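Local atomic coordinates of phosphoribosyl-AMP cyclohydrolase (Medicago truncatula, PDB entry 7BGM), a protein that probably catalyses the second and third steps of histidine biosynthesis, hydrolysing phosphoribosyl-ATP to phosphoribosyl-AMP and diphosphate and then opening the purine ring. Residues Lys50-Ser55 / Leu61-Glu66. Sequence-based numbering, arbitrary orientation.
Sequences KATFYS and LWTKGE
Ala51 O takes two bonds at once, one from Lys64 N at 3.1 Å, which arrives nearly end-on to the carbonyl, and one from a water that also donates to Lys64 O (2.7 Å). One residue further on, Thr52 OG1 donates to Lys50 O and lies 3.1 Å from Thr63 OG1, the two threonine side chains crossing at an angle. On the same face of the strands, the CG of Leu61 rests on the CG2 of Thr52 (3.8 Å), and helix 39-48 covers this pair. Strands 52-55 and 60-63 form an antiparallel beta hairpin in the cyclohydrolase part of the enzyme, with Phe53 and Trp62 as a hydrogen-bonded pair: Phe53 N reaches Trp62 O at 2.8 Å, and Trp62 N returns the bond to Phe53 O. On the face carrying these two side chains, a chi1 of 68° puts the CG of Trp62 between its backbone N and carbonyl carbon and swings the indole over Phe53, NE1 lying 3.6 Å from Phe53 CB, with the Phe53 ring and the six-membered ring of Trp62 inclined at 34°. Met33 touches both aromatic residues. From Thr63 to Glu66 the chain makes a type II beta turn, in which Glu66 OE2 accepts the N-H of Thr63 through its anti lone pair (3.0 Å). Trp62, Lys64, Gly65 and Glu66 contact AMP in nucleotide-bound crystal structures of this protein; here Lys64 NZ is hydrogen-bonded to Thr96 O, Thr96 being another AMP-binding residue.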
loop_
_atom_site.group_PDB
_atom_site.type_symbol
_atom_site.label_atom_id
_atom_site.label_comp_id
_atom_site.label_asym_id
_atom_site.label_seq_id
_atom_site.Cartn_x
_atom_site.Cartn_y
_atom_site.Cartn_z
ATOM N N LYS A 50 -8.915 5.130 17.499
ATOM C CA LYS A 50 -7.476 4.959 17.669
ATOM C C LYS A 50 -7.176 3.469 17.706
ATOM O O LYS A 50 -7.853 2.727 18.430
ATOM C CB LYS A 50 -7.026 5.673 18.949
ATOM C CG LYS A 50 -7.175 7.155 18.789
ATOM C CD LYS A 50 -6.659 7.925 19.973
ATOM C CE LYS A 50 -6.774 9.399 19.680
ATOM N NZ LYS A 50 -5.948 10.183 20.655
ATOM N N ALA A 51 -6.189 3.029 16.914
ATOM C CA ALA A 51 -5.875 1.598 16.820
ATOM C C ALA A 51 -5.536 1.027 18.193
ATOM O O ALA A 51 -4.577 1.468 18.839
ATOM C CB ALA A 51 -4.704 1.348 15.848
ATOM N N THR A 52 -6.293 0.007 18.615
ATOM C CA THR A 52 -6.182 -0.587 19.942
ATOM C C THR A 52 -6.053 -2.096 19.801
ATOM O O THR A 52 -6.726 -2.715 18.961
ATOM C CB THR A 52 -7.407 -0.195 20.791
ATOM O OG1 THR A 52 -7.457 1.231 20.895
ATOM C CG2 THR A 52 -7.318 -0.781 22.192
ATOM N N PHE A 53 -5.197 -2.681 20.644
ATOM C CA PHE A 53 -4.768 -4.071 20.525
ATOM C C PHE A 53 -4.863 -4.731 21.885
ATOM O O PHE A 53 -5.042 -4.070 22.915
ATOM C CB PHE A 53 -3.319 -4.179 20.004
ATOM C CG PHE A 53 -3.120 -3.553 18.655
ATOM C CD1 PHE A 53 -3.313 -4.293 17.484
ATOM C CD2 PHE A 53 -2.745 -2.218 18.555
ATOM C CE1 PHE A 53 -3.161 -3.693 16.219
ATOM C CE2 PHE A 53 -2.582 -1.614 17.318
ATOM C CZ PHE A 53 -2.761 -2.356 16.130
ATOM N N TYR A 54 -4.721 -6.048 21.885
ATOM C CA TYR A 54 -4.531 -6.818 23.115
ATOM C C TYR A 54 -3.128 -7.407 23.123
ATOM O O TYR A 54 -2.755 -8.120 22.189
ATOM C CB TYR A 54 -5.558 -7.933 23.205
ATOM C CG TYR A 54 -5.487 -8.763 24.461
ATOM C CD1 TYR A 54 -6.077 -8.321 25.643
ATOM C CD2 TYR A 54 -4.851 -9.996 24.464
ATOM C CE1 TYR A 54 -6.027 -9.085 26.792
ATOM C CE2 TYR A 54 -4.798 -10.776 25.626
ATOM C CZ TYR A 54 -5.384 -10.304 26.776
ATOM O OH TYR A 54 -5.343 -11.067 27.924
ATOM N N SER A 55 -2.366 -7.140 24.178
ATOM C CA SER A 55 -1.017 -7.699 24.299
ATOM C C SER A 55 -1.094 -9.098 24.907
ATOM O O SER A 55 -1.574 -9.265 26.031
ATOM C CB SER A 55 -0.115 -6.798 25.144
ATOM O OG SER A 55 1.048 -7.497 25.595
ATOM N N LEU A 61 -5.114 -4.683 27.327
ATOM C CA LEU A 61 -5.375 -3.787 26.207
ATOM C C LEU A 61 -4.304 -2.707 26.154
ATOM O O LEU A 61 -3.793 -2.268 27.185
ATOM C CB LEU A 61 -6.747 -3.138 26.365
ATOM C CG LEU A 61 -7.728 -3.150 25.199
ATOM C CD1 LEU A 61 -7.988 -4.591 24.770
ATOM C CD2 LEU A 61 -9.012 -2.449 25.620
ATOM N N TRP A 62 -3.973 -2.268 24.945
ATOM C CA TRP A 62 -3.114 -1.098 24.797
ATOM C C TRP A 62 -3.417 -0.414 23.483
ATOM O O TRP A 62 -3.775 -1.050 22.491
ATOM C CB TRP A 62 -1.619 -1.433 24.882
ATOM C CG TRP A 62 -1.079 -2.246 23.727
ATOM C CD1 TRP A 62 -1.267 -3.598 23.494
ATOM C CD2 TRP A 62 -0.223 -1.773 22.691
ATOM N NE1 TRP A 62 -0.580 -3.982 22.340
ATOM C CE2 TRP A 62 0.083 -2.882 21.846
ATOM C CE3 TRP A 62 0.356 -0.525 22.405
ATOM C CZ2 TRP A 62 0.907 -2.763 20.715
ATOM C CZ3 TRP A 62 1.187 -0.415 21.303
ATOM C CH2 TRP A 62 1.438 -1.527 20.449
ATOM N N THR A 63 -3.285 0.898 23.504
ATOM C CA THR A 63 -3.564 1.729 22.344
ATOM C C THR A 63 -2.227 2.208 21.808
ATOM O O THR A 63 -1.413 2.762 22.566
ATOM C CB THR A 63 -4.469 2.889 22.725
ATOM O OG1 THR A 63 -5.735 2.367 23.171
ATOM C CG2 THR A 63 -4.678 3.846 21.527
ATOM N N LYS A 64 -1.985 1.962 20.526
ATOM C CA LYS A 64 -0.753 2.417 19.913
ATOM C C LYS A 64 -0.657 3.931 20.044
ATOM O O LYS A 64 -1.594 4.651 19.680
ATOM C CB LYS A 64 -0.718 1.973 18.460
ATOM C CG LYS A 64 0.391 2.586 17.678
ATOM C CD LYS A 64 1.735 2.064 18.192
ATOM C CE LYS A 64 2.798 3.112 18.151
ATOM N NZ LYS A 64 4.091 2.518 18.678
ATOM N N GLY A 65 0.451 4.419 20.629
ATOM C CA GLY A 65 0.620 5.842 20.880
ATOM C C GLY A 65 0.260 6.298 22.283
ATOM O O GLY A 65 0.495 7.489 22.628
ATOM N N GLU A 66 -0.272 5.405 23.141
ATOM C CA GLU A 66 -0.645 5.893 24.467
ATOM C C GLU A 66 0.550 6.453 25.239
ATOM O O GLU A 66 0.361 7.349 26.062
ATOM C CB GLU A 66 -1.323 4.808 25.284
ATOM C CG GLU A 66 -0.446 3.687 25.694
ATOM C CD GLU A 66 -1.218 2.745 26.594
ATOM O OE1 GLU A 66 -1.118 2.884 27.835
ATOM O OE2 GLU A 66 -1.967 1.906 26.058
HETATM O O HOH W 1 -3.563 4.211 17.910
#